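Local structure of mbSHANK1 protein (6X23) at residues G25-A31 and Q43-D49; A40-W44 and S74-H78; A57-A61 and R95-R99. The protein binds a GIRK3 peptide through its PDZ domain, the part described here, and within the whole SHANK-type protein probably acts as a receptor-binding scaffold. All coordinates share one frame; numbering follows the deposited sequence.

Contact 1 of 3, residues G25-A31 and Q43-D49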
loop_
_atom_site.group_PDB
_atom_site.type_symbol
_atom_site.label_atom_id
_atom_site.label_comp_id
_atom_site.label_asym_id
_atom_site.label_seq_id
_atom_site.Cartn_x
_atom_site.Cartn_y
_atom_site.Cartn_z
ATOM N N GLY A 25 -0.578 1.493 9.337
ATOM C CA GLY A 25 -0.198 2.875 9.558
ATOM C C GLY A 25 -0.076 3.737 8.314
ATOM O O GLY A 25 0.812 4.590 8.213
ATOM N N PHE A 26 -1.006 3.563 7.392
ATOM C CA PHE A 26 -0.992 4.405 6.185
ATOM C C PHE A 26 -2.391 4.465 5.604
ATOM O O PHE A 26 -3.241 3.672 5.974
ATOM C CB PHE A 26 0.019 3.902 5.159
ATOM C CG PHE A 26 -0.302 2.590 4.504
ATOM C CD1 PHE A 26 0.040 1.397 5.097
ATOM C CD2 PHE A 26 -0.922 2.543 3.280
ATOM C CE1 PHE A 26 -0.236 0.194 4.476
ATOM C CE2 PHE A 26 -1.196 1.338 2.663
ATOM C CZ PHE A 26 -0.854 0.162 3.260
ATOM N N ARG A 27 -2.627 5.449 4.730
ATOM C CA ARG A 27 -3.954 5.626 4.080
ATOM C C ARG A 27 -3.816 5.272 2.597
ATOM O O ARG A 27 -3.033 5.949 1.901
ATOM C CB ARG A 27 -4.451 7.064 4.262
ATOM C CG ARG A 27 -4.724 7.450 5.709
ATOM C CD ARG A 27 -4.571 8.941 5.946
ATOM N NE ARG A 27 -4.510 9.278 7.361
ATOM C CZ ARG A 27 -5.295 8.753 8.294
ATOM N NH1 ARG A 27 -5.162 9.125 9.557
ATOM N NH2 ARG A 27 -6.208 7.859 7.964
ATOM N N LEU A 28 -4.549 4.254 2.136
ATOM C CA LEU A 28 -4.452 3.846 0.759
ATOM C C LEU A 28 -5.482 4.638 -0.034
ATOM O O LEU A 28 -6.498 5.076 0.496
ATOM C CB LEU A 28 -4.695 2.353 0.658
ATOM C CG LEU A 28 -4.259 1.759 -0.654
ATOM C CD1 LEU A 28 -2.733 1.819 -0.756
ATOM C CD2 LEU A 28 -4.807 0.355 -0.700
ATOM N N SER A 29 -5.211 4.857 -1.299
ATOM C CA SER A 29 -6.053 5.779 -2.037
ATOM C C SER A 29 -5.993 5.411 -3.505
ATOM O O SER A 29 -4.911 5.125 -4.024
ATOM C CB SER A 29 -5.581 7.213 -1.838
ATOM O OG SER A 29 -6.307 8.098 -2.664
ATOM N N GLY A 30 -7.137 5.405 -4.168
ATOM C CA GLY A 30 -7.050 5.187 -5.596
ATOM C C GLY A 30 -8.380 4.761 -6.174
ATOM O O GLY A 30 -9.437 5.067 -5.623
ATOM N N ALA A 31 -8.271 4.039 -7.286
ATOM C CA ALA A 31 -9.403 3.682 -8.137
ATOM C C ALA A 31 -10.489 2.946 -7.363
ATOM O O ALA A 31 -10.250 1.859 -6.825
ATOM C CB ALA A 31 -8.913 2.816 -9.299
ATOM N N GLN A 43 -4.076 1.286 -6.734
ATOM C CA GLN A 43 -4.168 2.084 -5.520
ATOM C C GLN A 43 -2.798 2.634 -5.165
ATOM O O GLN A 43 -1.791 2.200 -5.700
ATOM C CB GLN A 43 -4.702 1.246 -4.360
ATOM C CG GLN A 43 -5.895 0.401 -4.724
ATOM C CD GLN A 43 -7.024 1.231 -5.276
ATOM O OE1 GLN A 43 -7.572 2.091 -4.582
ATOM N NE2 GLN A 43 -7.361 1.006 -6.545
ATOM N N TRP A 44 -2.753 3.580 -4.233
ATOM C CA TRP A 44 -1.461 4.147 -3.869
ATOM C C TRP A 44 -1.483 4.732 -2.461
ATOM O O TRP A 44 -2.537 5.022 -1.891
ATOM C CB TRP A 44 -1.013 5.200 -4.881
ATOM C CG TRP A 44 -1.992 6.281 -5.122
ATOM C CD1 TRP A 44 -3.092 6.229 -5.927
ATOM C CD2 TRP A 44 -1.952 7.607 -4.579
ATOM N NE1 TRP A 44 -3.756 7.438 -5.899
ATOM C CE2 TRP A 44 -3.071 8.301 -5.084
ATOM C CE3 TRP A 44 -1.080 8.271 -3.711
ATOM C CZ2 TRP A 44 -3.340 9.626 -4.750
ATOM C CZ3 TRP A 44 -1.345 9.585 -3.384
ATOM C CH2 TRP A 44 -2.469 10.249 -3.899
ATOM N N VAL A 45 -0.278 4.893 -1.917
ATOM C CA VAL A 45 -0.042 5.375 -0.558
ATOM C C VAL A 45 -0.013 6.901 -0.589
ATOM O O VAL A 45 0.730 7.497 -1.377
ATOM C CB VAL A 45 1.280 4.803 -0.009
ATOM C CG1 VAL A 45 1.449 5.135 1.480
ATOM C CG2 VAL A 45 1.371 3.297 -0.255
ATOM N N ARG A 46 -0.991 7.490 0.103
ATOM C CA ARG A 46 -1.243 8.961 0.122
ATOM C C ARG A 46 -0.500 9.643 1.256
ATOM O O ARG A 46 -0.214 10.832 1.093
ATOM C CB ARG A 46 -2.727 9.299 0.253
ATOM C CG ARG A 46 -3.108 10.652 -0.336
ATOM C CD ARG A 46 -4.580 10.771 -0.701
ATOM N NE ARG A 46 -4.887 10.831 -2.126
ATOM C CZ ARG A 46 -4.771 11.919 -2.883
ATOM N NH1 ARG A 46 -5.085 11.882 -4.164
ATOM N NH2 ARG A 46 -4.340 13.050 -2.364
ATOM N N ASN A 47 -0.236 8.912 2.331
ATOM C CA ASN A 47 0.521 9.385 3.521
ATOM C C ASN A 47 0.800 8.188 4.428
ATOM O O ASN A 47 0.144 7.190 4.266
ATOM C CB ASN A 47 -0.163 10.527 4.278
ATOM C CG ASN A 47 -1.144 10.060 5.325
ATOM O OD1 ASN A 47 -0.748 9.688 6.420
ATOM N ND2 ASN A 47 -2.422 10.088 4.988
ATOM N N VAL A 48 1.794 8.285 5.317
ATOM C CA VAL A 48 2.149 7.122 6.189
ATOM C C VAL A 48 2.483 7.622 7.599
ATOM O O VAL A 48 3.205 8.635 7.707
ATOM C CB VAL A 48 3.317 6.320 5.580
ATOM C CG1 VAL A 48 4.017 5.438 6.603
ATOM C CG2 VAL A 48 2.879 5.498 4.377
ATOM N N ASP A 49 1.979 6.938 8.633
ATOM C CA ASP A 49 2.264 7.340 10.008
ATOM C C ASP A 49 3.759 7.242 10.280
ATOM O O ASP A 49 4.290 6.124 10.306
ATOM C CB ASP A 49 1.519 6.453 10.990
ATOM C CG ASP A 49 0.048 6.558 10.835
ATOM O OD1 ASP A 49 -0.384 7.551 10.219
ATOM O OD2 ASP A 49 -0.670 5.648 11.299
HETATM O O HOH W 1 3.321 3.924 9.492
#

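Contact 2 of 3, residues A40-W44 and S74-H78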
loop_
_atom_site.group_PDB
_atom_site.type_symbol
_atom_site.label_atom_id
_atom_site.label_comp_id
_atom_site.label_asym_id
_atom_site.label_seq_id
_atom_site.Cartn_x
_atom_site.Cartn_y
_atom_site.Cartn_z
ATOM N N ALA A 40 -3.627 -1.489 -16.066
ATOM C CA ALA A 40 -4.283 -0.766 -14.979
ATOM C C ALA A 40 -3.409 0.387 -14.508
ATOM O O ALA A 40 -2.635 0.942 -15.292
ATOM C CB ALA A 40 -4.591 -1.706 -13.830
ATOM N N GLN A 41 -3.544 0.756 -13.234
ATOM C CA GLN A 41 -2.567 1.627 -12.587
ATOM C C GLN A 41 -2.513 1.308 -11.094
ATOM O O GLN A 41 -1.458 0.907 -10.590
ATOM C CB GLN A 41 -2.879 3.107 -12.846
ATOM C CG GLN A 41 -1.741 4.058 -12.458
ATOM C CD GLN A 41 -0.574 4.064 -13.454
ATOM O OE1 GLN A 41 -0.437 3.169 -14.281
ATOM N NE2 GLN A 41 0.283 5.065 -13.349
ATOM N N GLY A 42 -3.628 1.472 -10.383
ATOM C CA GLY A 42 -3.811 0.848 -9.086
ATOM C C GLY A 42 -3.859 1.841 -7.930
ATOM O O GLY A 42 -3.718 3.054 -8.097
ATOM N N GLN A 43 -4.076 1.286 -6.734
ATOM C CA GLN A 43 -4.168 2.084 -5.520
ATOM C C GLN A 43 -2.798 2.634 -5.165
ATOM O O GLN A 43 -1.791 2.200 -5.700
ATOM C CB GLN A 43 -4.702 1.246 -4.360
ATOM C CG GLN A 43 -5.895 0.401 -4.724
ATOM C CD GLN A 43 -7.024 1.231 -5.276
ATOM O OE1 GLN A 43 -7.572 2.091 -4.582
ATOM N NE2 GLN A 43 -7.361 1.006 -6.545
ATOM N N TRP A 44 -2.753 3.580 -4.233
ATOM C CA TRP A 44 -1.461 4.147 -3.869
ATOM C C TRP A 44 -1.483 4.732 -2.461
ATOM O O TRP A 44 -2.537 5.022 -1.891
ATOM C CB TRP A 44 -1.013 5.200 -4.881
ATOM C CG TRP A 44 -1.992 6.281 -5.122
ATOM C CD1 TRP A 44 -3.092 6.229 -5.927
ATOM C CD2 TRP A 44 -1.952 7.607 -4.579
ATOM N NE1 TRP A 44 -3.756 7.438 -5.899
ATOM C CE2 TRP A 44 -3.071 8.301 -5.084
ATOM C CE3 TRP A 44 -1.080 8.271 -3.711
ATOM C CZ2 TRP A 44 -3.340 9.626 -4.750
ATOM C CZ3 TRP A 44 -1.345 9.585 -3.384
ATOM C CH2 TRP A 44 -2.469 10.249 -3.899
ATOM N N SER A 74 -2.886 -4.783 -9.008
ATOM C CA SER A 74 -2.794 -3.478 -9.651
ATOM C C SER A 74 -4.088 -3.062 -10.349
ATOM O O SER A 74 -4.276 -1.878 -10.638
ATOM C CB SER A 74 -1.647 -3.504 -10.649
ATOM O OG SER A 74 -1.677 -4.723 -11.379
ATOM N N PHE A 75 -4.990 -4.004 -10.596
ATOM C CA PHE A 75 -6.211 -3.792 -11.362
ATOM C C PHE A 75 -7.466 -4.039 -10.529
ATOM O O PHE A 75 -8.497 -4.431 -11.067
ATOM C CB PHE A 75 -6.221 -4.708 -12.580
ATOM C CG PHE A 75 -6.364 -6.164 -12.234
ATOM C CD1 PHE A 75 -5.385 -6.824 -11.493
ATOM C CD2 PHE A 75 -7.467 -6.884 -12.660
ATOM C CE1 PHE A 75 -5.512 -8.172 -11.174
ATOM C CE2 PHE A 75 -7.595 -8.227 -12.353
ATOM C CZ PHE A 75 -6.618 -8.869 -11.606
ATOM N N TRP A 76 -7.401 -3.836 -9.224
ATOM C CA TRP A 76 -8.522 -4.170 -8.367
ATOM C C TRP A 76 -9.270 -2.915 -7.959
ATOM O O TRP A 76 -8.836 -1.786 -8.203
ATOM C CB TRP A 76 -8.053 -4.901 -7.118
ATOM C CG TRP A 76 -7.592 -6.278 -7.328
ATOM C CD1 TRP A 76 -7.264 -6.867 -8.502
ATOM C CD2 TRP A 76 -7.395 -7.259 -6.313
ATOM N NE1 TRP A 76 -6.865 -8.166 -8.282
ATOM C CE2 TRP A 76 -6.948 -8.426 -6.939
ATOM C CE3 TRP A 76 -7.544 -7.254 -4.934
ATOM C CZ2 TRP A 76 -6.656 -9.579 -6.232
ATOM C CZ3 TRP A 76 -7.257 -8.392 -4.243
ATOM C CH2 TRP A 76 -6.819 -9.539 -4.885
ATOM N N SER A 77 -10.416 -3.134 -7.322
ATOM C CA SER A 77 -11.180 -2.065 -6.709
ATOM C C SER A 77 -10.544 -1.655 -5.393
ATOM O O SER A 77 -9.904 -2.462 -4.716
ATOM C CB SER A 77 -12.596 -2.529 -6.430
ATOM O OG SER A 77 -12.532 -3.601 -5.508
ATOM N N HIS A 78 -10.766 -0.396 -5.008
ATOM C CA HIS A 78 -10.216 0.085 -3.749
ATOM C C HIS A 78 -10.636 -0.777 -2.571
ATOM O O HIS A 78 -9.871 -0.921 -1.614
ATOM C CB HIS A 78 -10.634 1.529 -3.485
ATOM C CG HIS A 78 -10.042 2.107 -2.233
ATOM N ND1 HIS A 78 -8.761 2.615 -2.176
ATOM C CD2 HIS A 78 -10.560 2.262 -0.990
ATOM C CE1 HIS A 78 -8.514 3.054 -0.953
ATOM N NE2 HIS A 78 -9.592 2.857 -0.215
#

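Contact 3 of 3, residues A57-A61 and R95-R99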
loop_
_atom_site.group_PDB
_atom_site.type_symbol
_atom_site.label_atom_id
_atom_site.label_comp_id
_atom_site.label_asym_id
_atom_site.label_seq_id
_atom_site.Cartn_x
_atom_site.Cartn_y
_atom_site.Cartn_z
ATOM N N ALA A 57 8.793 -0.057 7.983
ATOM C CA ALA A 57 9.231 -0.947 6.925
ATOM C C ALA A 57 9.609 -0.202 5.658
ATOM O O ALA A 57 10.068 -0.825 4.695
ATOM C CB ALA A 57 8.153 -1.973 6.625
ATOM N N GLY A 58 9.431 1.114 5.625
ATOM C CA GLY A 58 9.915 1.896 4.506
ATOM C C GLY A 58 8.906 2.154 3.425
ATOM O O GLY A 58 9.291 2.502 2.306
ATOM N N LEU A 59 7.631 1.957 3.706
ATOM C CA LEU A 59 6.603 2.448 2.806
ATOM C C LEU A 59 6.684 3.968 2.780
ATOM O O LEU A 59 6.959 4.595 3.802
ATOM C CB LEU A 59 5.221 1.982 3.283
ATOM C CG LEU A 59 4.152 2.187 2.224
ATOM C CD1 LEU A 59 4.416 1.237 1.061
ATOM C CD2 LEU A 59 2.764 1.983 2.787
ATOM N N GLN A 60 6.493 4.573 1.613
ATOM C CA GLN A 60 6.532 6.025 1.557
ATOM C C GLN A 60 5.359 6.548 0.755
ATOM O O GLN A 60 4.841 5.873 -0.138
ATOM C CB GLN A 60 7.825 6.562 0.934
ATOM C CG GLN A 60 9.053 5.803 1.312
ATOM C CD GLN A 60 10.320 6.585 1.028
ATOM O OE1 GLN A 60 10.920 6.465 -0.032
ATOM N NE2 GLN A 60 10.723 7.399 1.983
ATOM N N ALA A 61 4.978 7.788 1.052
ATOM C CA ALA A 61 3.899 8.425 0.314
ATOM C C ALA A 61 4.221 8.401 -1.169
ATOM O O ALA A 61 5.372 8.583 -1.573
ATOM C CB ALA A 61 3.695 9.860 0.799
ATOM N N ARG A 95 4.444 -5.475 -2.969
ATOM C CA ARG A 95 5.355 -4.989 -3.993
ATOM C C ARG A 95 4.787 -3.686 -4.534
ATOM O O ARG A 95 3.601 -3.615 -4.855
ATOM C CB ARG A 95 5.517 -6.009 -5.114
ATOM C CG ARG A 95 6.499 -5.610 -6.198
ATOM C CD ARG A 95 6.645 -6.728 -7.172
ATOM N NE ARG A 95 7.789 -6.501 -8.040
ATOM C CZ ARG A 95 8.143 -7.344 -9.005
ATOM N NH1 ARG A 95 7.424 -8.443 -9.209
ATOM N NH2 ARG A 95 9.202 -7.086 -9.772
ATOM N N ILE A 96 5.618 -2.658 -4.628
ATOM C CA ILE A 96 5.163 -1.323 -4.993
ATOM C C ILE A 96 6.076 -0.723 -6.050
ATOM O O ILE A 96 7.203 -1.169 -6.259
ATOM C CB ILE A 96 5.098 -0.385 -3.780
ATOM C CG1 ILE A 96 6.470 -0.336 -3.079
ATOM C CG2 ILE A 96 3.938 -0.797 -2.886
ATOM C CD1 ILE A 96 7.331 0.897 -3.443
ATOM N N ALA A 97 5.575 0.342 -6.673
ATOM C CA ALA A 97 6.316 1.126 -7.656
ATOM C C ALA A 97 6.531 2.529 -7.106
ATOM O O ALA A 97 5.597 3.145 -6.591
ATOM C CB ALA A 97 5.575 1.168 -8.997
ATOM N N ARG A 98 7.759 3.026 -7.217
ATOM C CA ARG A 98 8.196 4.235 -6.542
ATOM C C ARG A 98 8.896 5.145 -7.533
ATOM O O ARG A 98 9.776 4.708 -8.277
ATOM C CB ARG A 98 9.138 3.888 -5.377
ATOM C CG ARG A 98 9.973 4.995 -4.848
ATOM C CD ARG A 98 10.673 4.535 -3.599
ATOM N NE ARG A 98 9.735 4.072 -2.570
ATOM C CZ ARG A 98 10.079 3.322 -1.516
ATOM N NH1 ARG A 98 11.335 2.926 -1.344
ATOM N NH2 ARG A 98 9.168 2.959 -0.619
ATOM N N ARG A 99 8.494 6.406 -7.535
ATOM C CA ARG A 99 9.114 7.401 -8.389
ATOM C C ARG A 99 10.608 7.437 -8.136
ATOM O O ARG A 99 11.037 7.413 -6.991
ATOM C CB ARG A 99 8.510 8.768 -8.092
ATOM C CG ARG A 99 9.053 9.496 -6.813
ATOM C CD ARG A 99 9.082 8.759 -5.411
ATOM N NE ARG A 99 10.163 9.333 -4.579
ATOM C CZ ARG A 99 11.425 8.862 -4.531
ATOM N NH1 ARG A 99 11.757 7.757 -5.185
ATOM N NH2 ARG A 99 12.380 9.461 -3.796
#

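Contact 1 of 3, residues G25-A31 and Q43-D49
Arg46 N donates to Arg27 O over 3.1 Å, almost straight at the hydrogen (171°), midway along the antiparallel pair of strands 26-29 and 44-48. Arg46 and Asn47 both lie opposite Arg27, and the near-helical backbone of Arg46 (phi -91°, psi -27°) is consistent with a beta bulge; the return bond from Arg27 N to Asn47 O is weak. Asp49 N grips Gly25 O at 2.7 Å, and a water bridges that oxygen to Asp49 O. The Ser29 N to Trp44 O bond is weak.

On one face, Arg46 NE donates to Ser29 OG at 3.1 Å, close to the guanidinium plane; Ser29 sends OG opposite its own backbone N, toward the arginine. Trp44 CZ3 lies 3.9 Å from the plane of that guanidinium, near its rim, and the indole has Ser29 CB over one face. The other face is apolar: Phe26 CB touches Val48 CG2 at 3.4 Å, while Phe26 CD2 meets Val45 CG1 at 3.9 Å. Leu28 crosses Gln43 at about a right angle, its CG 3.8 Å from Gln43 CB. Beyond the strand end, Gln43 NE2 donates to Ala31 O (3.0 Å), in the carbonyl plane on a lone pair, while His78 occupies Gln43 OE1.

Leu59 and Ala54 back Phe26 and Val48; Val81 and Ile85 of helix 78-87 meet Leu28. Arg27, Leu28 and Ser29 also pair antiparallel with the bound peptide. Strand 26-29 therefore shares its backbone bonding between strand 44-48 and the ligand, the beta augmentation by which PDZ domains take up peptides.

Contact 2 of 3, residues A40-W44 and S74-H78
Gln43 and His78 supply the one hydrogen bond between these two loops. His78 ND1 donates to Gln43 OE1 at 2.7 Å, with 151° at the hydrogen; the oxygen sits at the edge of the imidazole, in the ring plane, whereas the nitrogen is tilted 26° from the plane of the carbonyl group. Amide and ring are turned 62° against each other. The glutamine chain folds back at chi2, which brings its amide over the start of helix 78-87, and OE1 also lies 3.3 Å from His78 CB. The other end of the amide, NE2, is bound to Ala31 O, so both ends of the group are held and its rotation is fixed.

Non-polar and van der Waals contacts join the outer part. Ala40 CB rests 3.6 Å from Phe75 CB and 3.2 Å from Ser74 O. The same carbonyl oxygen comes within 3.2 Å of Gly42 CA, where a side chain would collide with it. Phe75 turns its ring away from segment 40-44 and takes Trp76 CD1 over one face, 3.4 Å above the plane; Trp76 in turn packs on Val81 and makes a cation-pi contact with Lys80.

Capping and polar bonds set the second loop. Ser77 is the N-cap of helix 78-87, its OG bonded to Lys80 N, and Ser74 OG is bonded to Asp72 OD1.

His78 NE2 is hydrogen-bonded to a polar side chain of the bound peptide, as in class I PDZ domains. With ND1 committed as donor to Gln43, a neutral imidazole would probably present NE2 as an acceptor, making the glutamine a second-shell residue that orients and polarises the ring for ligand recognition.

Contact 3 of 3, residues A57-A61 and R95-R99
Arg98 leans from strand 91-99 over Gly58 and Gln60, in the loop that follows helix 53-57. From CB the chain runs extended through CG to CD, then bends at chi3 (-57°), which brings NH2 to Gly58 O. CD passes 4.1 Å from Gln60 OE1, and NE comes closer, at 3.7 Å. At CZ that oxygen stands over the centre of the guanidinium, 3.5 Å above its plane, with the amide turned 73° from it. The tip, NH2, donates to Gly58 O at 3.0 Å, in the carbonyl plane but with a bent N-H angle of 137°; Gln60 CG covers one face of the group, 3.4 Å from NH2.

The same NH2 has a salt bridge to Asp63 OD2, which also accepts from Gln60 N. A leucine in place of Arg98 would probably leave the Asp63 carboxylate without its counter-charge and Gly58 O without this donor. Deeper in, Leu59 CD1 faces Ile96 CG2 at 4.5 Å, a loose apolar contact.

Gly58, at positive phi, closes helix 53-57 in a Schellman motif, and through it the short helix of the PDZ fold is fastened to the last strand of the domain.

In the fold
Contacts 1 and 2 meet at the peptide site, their centres about 12 Å apart, and share Gln43 and Trp44. His78 CE1 packs 3.2 Å from Leu28 O, so the peptide-pairing strand of contact 1 and the ligand-binding histidine of contact 2 lie side by side; the groove runs between strand 26-29 and helix 78-87. Contact 3, its centre about 10 Å from that of contact 1, joins it from behind, through the core: Leu59 CD2 touches Phe26 CG and Val45 CG2, each at 3.6 Å. Contacts 2 and 3 do not touch, their nearest atoms being about 6 Å apart. Contact 1 thus connects the ligand groove to the domain interior.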